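PDB 5J6B: aldehyde dehydrogenase from Burkholderia thailandensis, which probably catalyses the NADP-dependent oxidation of aldehydes to carboxylic acids and is captured here in covalent complex with NADPH. Local coordinates for residues D304-L309 against L373-G378; K312-T317 against K357-G362; L320-P325 against T330-M335. All blocks are in the same frame, centred on the assembly; numbering follows the deposited sequence.

Contact 1: residues D304-L309 against L373-G378; sequences DVYDAL and LLEGVG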
loop_
_atom_site.group_PDB
_atom_site.type_symbol
_atom_site.label_atom_id
_atom_site.label_comp_id
_atom_site.label_asym_id
_atom_site.label_seq_id
_atom_site.Cartn_x
_atom_site.Cartn_y
_atom_site.Cartn_z
ATOM N N ASP A 304 27.062 -21.996 -26.234
ATOM C CA ASP A 304 28.391 -21.674 -25.717
ATOM C C ASP A 304 28.760 -22.492 -24.482
ATOM O O ASP A 304 29.949 -22.708 -24.223
ATOM C CB ASP A 304 28.482 -20.189 -25.377
ATOM C CG ASP A 304 28.558 -19.312 -26.604
ATOM O OD1 ASP A 304 28.584 -19.854 -27.725
ATOM O OD2 ASP A 304 28.626 -18.080 -26.437
ATOM N N VAL A 305 27.777 -22.913 -23.684
ATOM C CA VAL A 305 28.042 -23.691 -22.479
ATOM C C VAL A 305 27.503 -25.107 -22.580
ATOM O O VAL A 305 27.637 -25.875 -21.618
ATOM C CB VAL A 305 27.484 -23.001 -21.219
ATOM C CG1 VAL A 305 28.078 -21.595 -21.052
ATOM C CG2 VAL A 305 25.954 -22.945 -21.269
ATOM N N TYR A 306 26.940 -25.486 -23.732
ATOM C CA TYR A 306 26.135 -26.700 -23.824
ATOM C C TYR A 306 26.958 -27.947 -23.525
ATOM O O TYR A 306 26.552 -28.789 -22.716
ATOM C CB TYR A 306 25.504 -26.804 -25.213
ATOM C CG TYR A 306 24.535 -27.952 -25.341
ATOM C CD1 TYR A 306 24.962 -29.212 -25.762
ATOM C CD2 TYR A 306 23.194 -27.784 -25.032
ATOM C CE1 TYR A 306 24.071 -30.267 -25.873
ATOM C CE2 TYR A 306 22.294 -28.837 -25.143
ATOM C CZ TYR A 306 22.736 -30.072 -25.561
ATOM O OH TYR A 306 21.838 -31.116 -25.681
ATOM N N ASP A 307 28.108 -28.092 -24.184
ATOM C CA ASP A 307 28.895 -29.312 -24.026
ATOM C C ASP A 307 29.383 -29.475 -22.592
ATOM O O ASP A 307 29.345 -30.582 -22.041
ATOM C CB ASP A 307 30.080 -29.313 -24.990
ATOM C CG ASP A 307 29.660 -29.409 -26.439
ATOM O OD1 ASP A 307 28.530 -29.865 -26.723
ATOM O OD2 ASP A 307 30.479 -29.031 -27.300
ATOM N N ALA A 308 29.843 -28.385 -21.969
ATOM C CA ALA A 308 30.315 -28.486 -20.589
ATOM C C ALA A 308 29.161 -28.782 -19.635
ATOM O O ALA A 308 29.289 -29.628 -18.740
ATOM C CB ALA A 308 31.055 -27.202 -20.195
ATOM N N LEU A 309 28.018 -28.111 -19.824
ATOM C CA LEU A 309 26.843 -28.368 -18.991
ATOM C C LEU A 309 26.360 -29.800 -19.143
ATOM O O LEU A 309 25.999 -30.453 -18.152
ATOM C CB LEU A 309 25.711 -27.404 -19.356
ATOM C CG LEU A 309 24.434 -27.585 -18.532
ATOM C CD1 LEU A 309 24.514 -26.750 -17.261
ATOM C CD2 LEU A 309 23.192 -27.236 -19.311
ATOM N N LEU A 373 17.937 -38.396 -17.972
ATOM C CA LEU A 373 18.157 -37.229 -18.818
ATOM C C LEU A 373 18.105 -37.662 -20.276
ATOM O O LEU A 373 18.681 -38.691 -20.643
ATOM C CB LEU A 373 19.504 -36.571 -18.506
ATOM C CG LEU A 373 19.856 -35.279 -19.247
ATOM C CD1 LEU A 373 18.967 -34.148 -18.751
ATOM C CD2 LEU A 373 21.313 -34.952 -19.031
ATOM N N LEU A 374 17.411 -36.878 -21.106
ATOM C CA LEU A 374 17.297 -37.184 -22.524
ATOM C C LEU A 374 17.719 -35.986 -23.358
ATOM O O LEU A 374 17.590 -34.832 -22.938
ATOM C CB LEU A 374 15.871 -37.592 -22.917
ATOM C CG LEU A 374 15.395 -38.945 -22.375
ATOM C CD1 LEU A 374 14.609 -38.748 -21.107
ATOM C CD2 LEU A 374 14.564 -39.661 -23.416
ATOM N N GLU A 375 18.231 -36.283 -24.546
ATOM C CA GLU A 375 18.488 -35.299 -25.583
ATOM C C GLU A 375 17.632 -35.633 -26.795
ATOM O O GLU A 375 17.207 -36.778 -26.982
ATOM C CB GLU A 375 19.960 -35.279 -25.999
ATOM C CG GLU A 375 20.873 -34.411 -25.146
ATOM C CD GLU A 375 22.293 -34.385 -25.704
ATOM O OE1 GLU A 375 22.759 -35.447 -26.171
ATOM O OE2 GLU A 375 22.930 -33.308 -25.698
ATOM N N GLY A 376 17.389 -34.617 -27.622
ATOM C CA GLY A 376 16.731 -34.832 -28.895
ATOM C C GLY A 376 15.260 -35.177 -28.832
ATOM O O GLY A 376 14.740 -35.770 -29.780
ATOM N N VAL A 377 14.564 -34.826 -27.751
ATOM C CA VAL A 377 13.124 -35.060 -27.684
ATOM C C VAL A 377 12.417 -34.016 -28.538
ATOM O O VAL A 377 12.605 -32.811 -28.339
ATOM C CB VAL A 377 12.625 -35.014 -26.231
ATOM C CG1 VAL A 377 11.106 -35.004 -26.202
ATOM C CG2 VAL A 377 13.166 -36.204 -25.434
ATOM N N GLY A 378 11.592 -34.474 -29.480
ATOM C CA GLY A 378 10.873 -33.546 -30.338
ATOM C C GLY A 378 9.844 -32.731 -29.574
ATOM O O GLY A 378 9.240 -33.192 -28.604
#
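Tyr306, near the start of helix 303-319, and Glu375, at the end of strand 368-375, meet side chain to side chain across a backbone gap of 11.6 Å between their CA atoms. Along the strand, Leu373 comes first and fixes its place in the sheet through backbone bonds to Val359 and Ala360. Leu374 is tied on the other edge to Ala393 and Leu395 of strand 392-398, and its side chain packs on helix 338-353. Glu375 then makes the contact. Its chain runs extended beyond CG and approaches Tyr306 from the opposite direction. Tyr306 OH donates to Glu375 OE2 at 2.4 Å, a value so short that the exact length is doubtful, although the direction of approach is clear. The carboxylate oxygen lies at the ring edge, close to its plane, and the ring and carboxylate planes are only 11° apart. Tyr306 CG stands anti to its own N (chi1 -174°), which carries the hydroxyl out from the helix to the strand. The other oxygen, Glu375 OE1, forms a salt bridge with Arg310, one helical turn further on, so both carboxylate oxygens are engaged; the arginine would be expected to stabilise the negative charge. A helix tied to a strand end by side chains on one face of the sheet fits the alpha/beta architecture of the catalytic domain in aldehyde dehydrogenases.

Contact 2: residues K312-T317 against K357-G362; sequences KLIAKT and KIVAGG
Ile314 and Thr317 of helix 303-319 rest on Val359 and Ala360, which form a classic beta bulge: both face Leu373 of the neighbouring strand 368-375. The axes of helix segment 312-317 and strand 357-360 approach to 8.1 Å at 71°, so the helix lies steeply across the strand. Ile314 meets Val359 at about a right angle. Its CG1 is anti to the carbonyl carbon (chi1 -70°), and CG1 comes 4.0 Å from Val359 CG2, with CD1 continuing along the same valine. The other branch, Ile314 CG2, lies 3.6 Å from Val359 O. On the strand side, Val359 CG2 occupies the position between its own N and carbonyl carbon, and this is the methyl that faces the isoleucine. One helical turn on, Thr317 sends its methyl toward Ala360, with CG2 3.7 Å from Ala360 CB, while its hydroxyl turns back to the helix. That split follows from chi1 of -62°, which sets OG1 beside the backbone N. The hydroxyl thus adds a second bond to Leu313 O, which already accepts the helical bond from Thr317 N; each is 2.8 Å, and they arrive from opposite faces of its carbonyl plane.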
loop_
_atom_site.group_PDB
_atom_site.type_symbol
_atom_site.label_atom_id
_atom_site.label_comp_id
_atom_site.label_asym_id
_atom_site.label_seq_id
_atom_site.Cartn_x
_atom_site.Cartn_y
_atom_site.Cartn_z
ATOM N N LYS A 312 28.631 -32.298 -17.246
ATOM C CA LYS A 312 28.426 -32.173 -15.804
ATOM C C LYS A 312 27.045 -32.675 -15.388
ATOM O O LYS A 312 26.882 -33.255 -14.304
ATOM C CB LYS A 312 28.610 -30.719 -15.368
ATOM C CG LYS A 312 30.060 -30.230 -15.292
ATOM C CD LYS A 312 30.093 -28.670 -15.289
ATOM C CE LYS A 312 31.520 -28.130 -15.403
ATOM N NZ LYS A 312 32.393 -28.627 -14.297
ATOM N N LEU A 313 26.033 -32.448 -16.229
ATOM C CA LEU A 313 24.674 -32.834 -15.859
ATOM C C LEU A 313 24.490 -34.343 -15.939
ATOM O O LEU A 313 23.836 -34.942 -15.076
ATOM C CB LEU A 313 23.661 -32.120 -16.756
ATOM C CG LEU A 313 22.227 -32.143 -16.240
ATOM C CD1 LEU A 313 22.163 -31.548 -14.842
ATOM C CD2 LEU A 313 21.328 -31.387 -17.190
ATOM N N ILE A 314 25.065 -34.971 -16.964
ATOM C CA ILE A 314 25.051 -36.427 -17.041
ATOM C C ILE A 314 25.719 -37.022 -15.808
ATOM O O ILE A 314 25.178 -37.930 -15.165
ATOM C CB ILE A 314 25.725 -36.902 -18.340
ATOM C CG1 ILE A 314 24.834 -36.557 -19.545
ATOM C CG2 ILE A 314 26.020 -38.412 -18.260
ATOM C CD1 ILE A 314 25.553 -36.584 -20.891
ATOM N N ALA A 315 26.895 -36.501 -15.444
ATOM C CA ALA A 315 27.589 -37.029 -14.275
ATOM C C ALA A 315 26.777 -36.807 -13.005
ATOM O O ALA A 315 26.660 -37.711 -12.167
ATOM C CB ALA A 315 28.973 -36.395 -14.148
ATOM N N LYS A 316 26.198 -35.613 -12.847
ATOM C CA LYS A 316 25.396 -35.335 -11.656
ATOM C C LYS A 316 24.159 -36.225 -11.605
ATOM O O LYS A 316 23.808 -36.751 -10.542
ATOM C CB LYS A 316 24.987 -33.861 -11.632
ATOM C CG LYS A 316 24.197 -33.445 -10.397
ATOM C CD LYS A 316 25.072 -33.440 -9.152
ATOM C CE LYS A 316 24.253 -33.095 -7.916
ATOM N NZ LYS A 316 25.064 -33.180 -6.676
ATOM N N THR A 317 23.482 -36.392 -12.746
ATOM C CA THR A 317 22.292 -37.239 -12.799
ATOM C C THR A 317 22.635 -38.679 -12.434
ATOM O O THR A 317 21.926 -39.318 -11.641
ATOM C CB THR A 317 21.667 -37.144 -14.200
ATOM O OG1 THR A 317 21.266 -35.789 -14.435
ATOM C CG2 THR A 317 20.446 -38.047 -14.340
ATOM N N LYS A 357 17.363 -39.684 -27.359
ATOM C CA LYS A 357 18.379 -40.550 -26.781
ATOM C C LYS A 357 18.422 -40.336 -25.275
ATOM O O LYS A 357 18.465 -39.193 -24.806
ATOM C CB LYS A 357 19.757 -40.283 -27.393
ATOM N N ILE A 358 18.388 -41.431 -24.522
ATOM C CA ILE A 358 18.626 -41.364 -23.085
ATOM C C ILE A 358 20.129 -41.241 -22.872
ATOM O O ILE A 358 20.899 -42.089 -23.329
ATOM C CB ILE A 358 18.053 -42.595 -22.370
ATOM C CG1 ILE A 358 16.537 -42.650 -22.567
ATOM C CG2 ILE A 358 18.390 -42.553 -20.895
ATOM C CD1 ILE A 358 15.934 -44.015 -22.287
ATOM N N VAL A 359 20.554 -40.164 -22.216
ATOM C CA VAL A 359 21.975 -39.925 -21.983
ATOM C C VAL A 359 22.372 -40.122 -20.524
ATOM O O VAL A 359 23.578 -40.123 -20.220
ATOM C CB VAL A 359 22.402 -38.528 -22.485
ATOM C CG1 VAL A 359 22.175 -38.430 -23.996
ATOM C CG2 VAL A 359 21.644 -37.429 -21.750
ATOM N N ALA A 360 21.411 -40.324 -19.623
ATOM C CA ALA A 360 21.686 -40.698 -18.243
ATOM C C ALA A 360 20.460 -41.408 -17.685
ATOM O O ALA A 360 19.328 -40.983 -17.931
ATOM C CB ALA A 360 22.033 -39.484 -17.369
ATOM N N GLY A 361 20.685 -42.485 -16.940
ATOM C CA GLY A 361 19.577 -43.136 -16.269
ATOM C C GLY A 361 18.706 -43.935 -17.214
ATOM O O GLY A 361 19.222 -44.658 -18.068
ATOM N N GLY A 362 17.383 -43.840 -17.064
ATOM C CA GLY A 362 16.465 -44.481 -17.987
ATOM C C GLY A 362 15.917 -45.834 -17.569
ATOM O O GLY A 362 14.978 -46.314 -18.214
#

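Contact 3: residues L320-P325 against T330-M335; sequences LKMGDP and TFVGPM
Met322 and Val332 form a single parallel beta bridge, their CA atoms 4.5 Å apart, within the loop between helices 303-319 and 338-353. Val332 serves both sides of Met322: its N donates to Lys321 O at 3.0 Å, nearly straight at 169°, and its O accepts from Gly323 N at 3.1 Å. Lys321 O takes a second bond from Phe331 N at 2.9 Å, so one carbonyl is held by two consecutive amides. Next to the bridge, Thr330 OG1 donates to Asp324 O at 2.7 Å from well above the carbonyl plane. Thr330 has OG1 anti to its carbonyl carbon and CG2 anti to its N (chi1 -69°), which brings the methyl against Gly323 O while the hydroxyl serves Asp324. A water joins Thr330 OG1 to Lys321 NZ, and that ammonium also binds Met322 O. The apolar side chains finish the contact. Leu320 and Phe331 lie side by side, pointing the same way, and both also touch Tyr286 of helix 274-286. Met322 CG sits against Val332 CG1. At the far end the two proline side chains cross at about a right angle, with Pro325 CD 3.9 Å from Pro334 CD.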
loop_
_atom_site.group_PDB
_atom_site.type_symbol
_atom_site.label_atom_id
_atom_site.label_comp_id
_atom_site.label_asym_id
_atom_site.label_seq_id
_atom_site.Cartn_x
_atom_site.Cartn_y
_atom_site.Cartn_z
ATOM N N LEU A 320 22.965 -39.610 -8.580
ATOM C CA LEU A 320 21.832 -39.533 -7.661
ATOM C C LEU A 320 21.407 -40.928 -7.191
ATOM O O LEU A 320 21.091 -41.801 -8.004
ATOM C CB LEU A 320 20.669 -38.814 -8.337
ATOM C CG LEU A 320 20.977 -37.368 -8.725
ATOM C CD1 LEU A 320 19.765 -36.734 -9.337
ATOM C CD2 LEU A 320 21.435 -36.584 -7.507
ATOM N N LYS A 321 21.370 -41.126 -5.874
ATOM C CA LYS A 321 21.051 -42.435 -5.301
ATOM C C LYS A 321 19.540 -42.669 -5.311
ATOM O O LYS A 321 18.764 -41.844 -4.810
ATOM C CB LYS A 321 21.598 -42.523 -3.876
ATOM C CG LYS A 321 21.376 -43.858 -3.182
ATOM C CD LYS A 321 22.444 -44.868 -3.559
ATOM C CE LYS A 321 22.290 -46.150 -2.747
ATOM N NZ LYS A 321 20.987 -46.802 -3.032
ATOM N N MET A 322 19.125 -43.787 -5.897
ATOM C CA MET A 322 17.736 -44.225 -5.904
ATOM C C MET A 322 17.561 -45.351 -4.886
ATOM O O MET A 322 18.440 -46.205 -4.747
ATOM C CB MET A 322 17.344 -44.703 -7.305
ATOM C CG MET A 322 15.885 -45.067 -7.477
ATOM S SD MET A 322 15.461 -45.634 -9.153
ATOM C CE MET A 322 16.552 -47.039 -9.349
ATOM N N GLY A 323 16.439 -45.352 -4.175
ATOM C CA GLY A 323 16.211 -46.462 -3.245
ATOM C C GLY A 323 15.136 -46.130 -2.216
ATOM O O GLY A 323 14.246 -45.315 -2.467
ATOM N N ASP A 324 15.236 -46.801 -1.076
ATOM C CA ASP A 324 14.272 -46.653 0.009
ATOM C C ASP A 324 14.275 -45.206 0.494
ATOM O O ASP A 324 15.330 -44.704 0.904
ATOM C CB ASP A 324 14.624 -47.616 1.151
ATOM C CG ASP A 324 13.497 -47.775 2.178
ATOM O OD1 ASP A 324 12.681 -46.841 2.321
ATOM O OD2 ASP A 324 13.439 -48.833 2.862
ATOM N N PRO A 325 13.138 -44.507 0.457
ATOM C CA PRO A 325 13.106 -43.120 0.960
ATOM C C PRO A 325 13.386 -43.004 2.455
ATOM O O PRO A 325 13.737 -41.913 2.924
ATOM C CB PRO A 325 11.685 -42.656 0.615
ATOM C CG PRO A 325 10.881 -43.911 0.582
ATOM C CD PRO A 325 11.805 -44.982 0.037
ATOM N N THR A 330 19.083 -41.737 0.177
ATOM C CA THR A 330 18.239 -41.761 -1.016
ATOM C C THR A 330 17.837 -40.348 -1.428
ATOM O O THR A 330 17.368 -39.553 -0.607
ATOM C CB THR A 330 16.993 -42.622 -0.780
ATOM O OG1 THR A 330 17.380 -43.996 -0.676
ATOM C CG2 THR A 330 15.986 -42.477 -1.947
ATOM N N PHE A 331 18.025 -40.028 -2.709
ATOM C CA PHE A 331 17.466 -38.805 -3.269
ATOM C C PHE A 331 16.274 -39.065 -4.179
ATOM O O PHE A 331 15.353 -38.245 -4.230
ATOM C CB PHE A 331 18.538 -38.035 -4.053
ATOM C CG PHE A 331 18.113 -36.642 -4.474
ATOM C CD1 PHE A 331 17.824 -35.675 -3.523
ATOM C CD2 PHE A 331 18.011 -36.301 -5.819
ATOM C CE1 PHE A 331 17.438 -34.391 -3.906
ATOM C CE2 PHE A 331 17.630 -35.023 -6.204
ATOM C CZ PHE A 331 17.344 -34.072 -5.252
ATOM N N VAL A 332 16.265 -40.195 -4.879
ATOM C CA VAL A 332 15.190 -40.561 -5.793
ATOM C C VAL A 332 14.429 -41.718 -5.164
ATOM O O VAL A 332 14.912 -42.857 -5.157
ATOM C CB VAL A 332 15.723 -40.943 -7.181
ATOM C CG1 VAL A 332 14.561 -41.332 -8.104
ATOM C CG2 VAL A 332 16.568 -39.797 -7.775
ATOM N N GLY A 333 13.247 -41.430 -4.626
ATOM C CA GLY A 333 12.394 -42.454 -4.068
ATOM C C GLY A 333 11.447 -42.980 -5.124
ATOM O O GLY A 333 11.554 -42.629 -6.304
ATOM N N PRO A 334 10.491 -43.816 -4.726
ATOM C CA PRO A 334 9.526 -44.336 -5.699
ATOM C C PRO A 334 8.614 -43.230 -6.195
ATOM O O PRO A 334 8.323 -42.264 -5.483
ATOM C CB PRO A 334 8.731 -45.371 -4.889
ATOM C CG PRO A 334 8.731 -44.780 -3.517
ATOM C CD PRO A 334 10.142 -44.218 -3.351
ATOM N N MET A 335 8.174 -43.377 -7.444
ATOM C CA MET A 335 7.019 -42.628 -7.901
ATOM C C MET A 335 5.773 -43.143 -7.191
ATOM O O MET A 335 5.761 -44.241 -6.634
ATOM C CB MET A 335 6.877 -42.738 -9.419
ATOM C CG MET A 335 7.919 -41.896 -10.169
ATOM S SD MET A 335 7.815 -42.148 -11.958
ATOM C CE MET A 335 6.271 -41.321 -12.335
HETATM O O HOH W 1 19.246 -45.645 -1.004
#

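The three contacts are nested along the chain: contact 3 lies inside the loop closed by contact 2, which lies inside the loop closed by contact 1. Contacts 1 and 2 share helix 303-319 and sit on adjacent antiparallel strands of one sheet, 368-375 and 357-360; their centres are 10 Å apart, and Glu375 N to Lys357 O, at 2.9 Å, is a probable hydrogen bond between them. Contact 3 begins just after that helix ends, its centre 16 Å from that of contact 2 and 24 Å from that of contact 1, which it does not touch. Helix 303-319 thus reaches strand 368-375 with its first turns and strand 357-360 with later ones, before its exit loop pairs with itself.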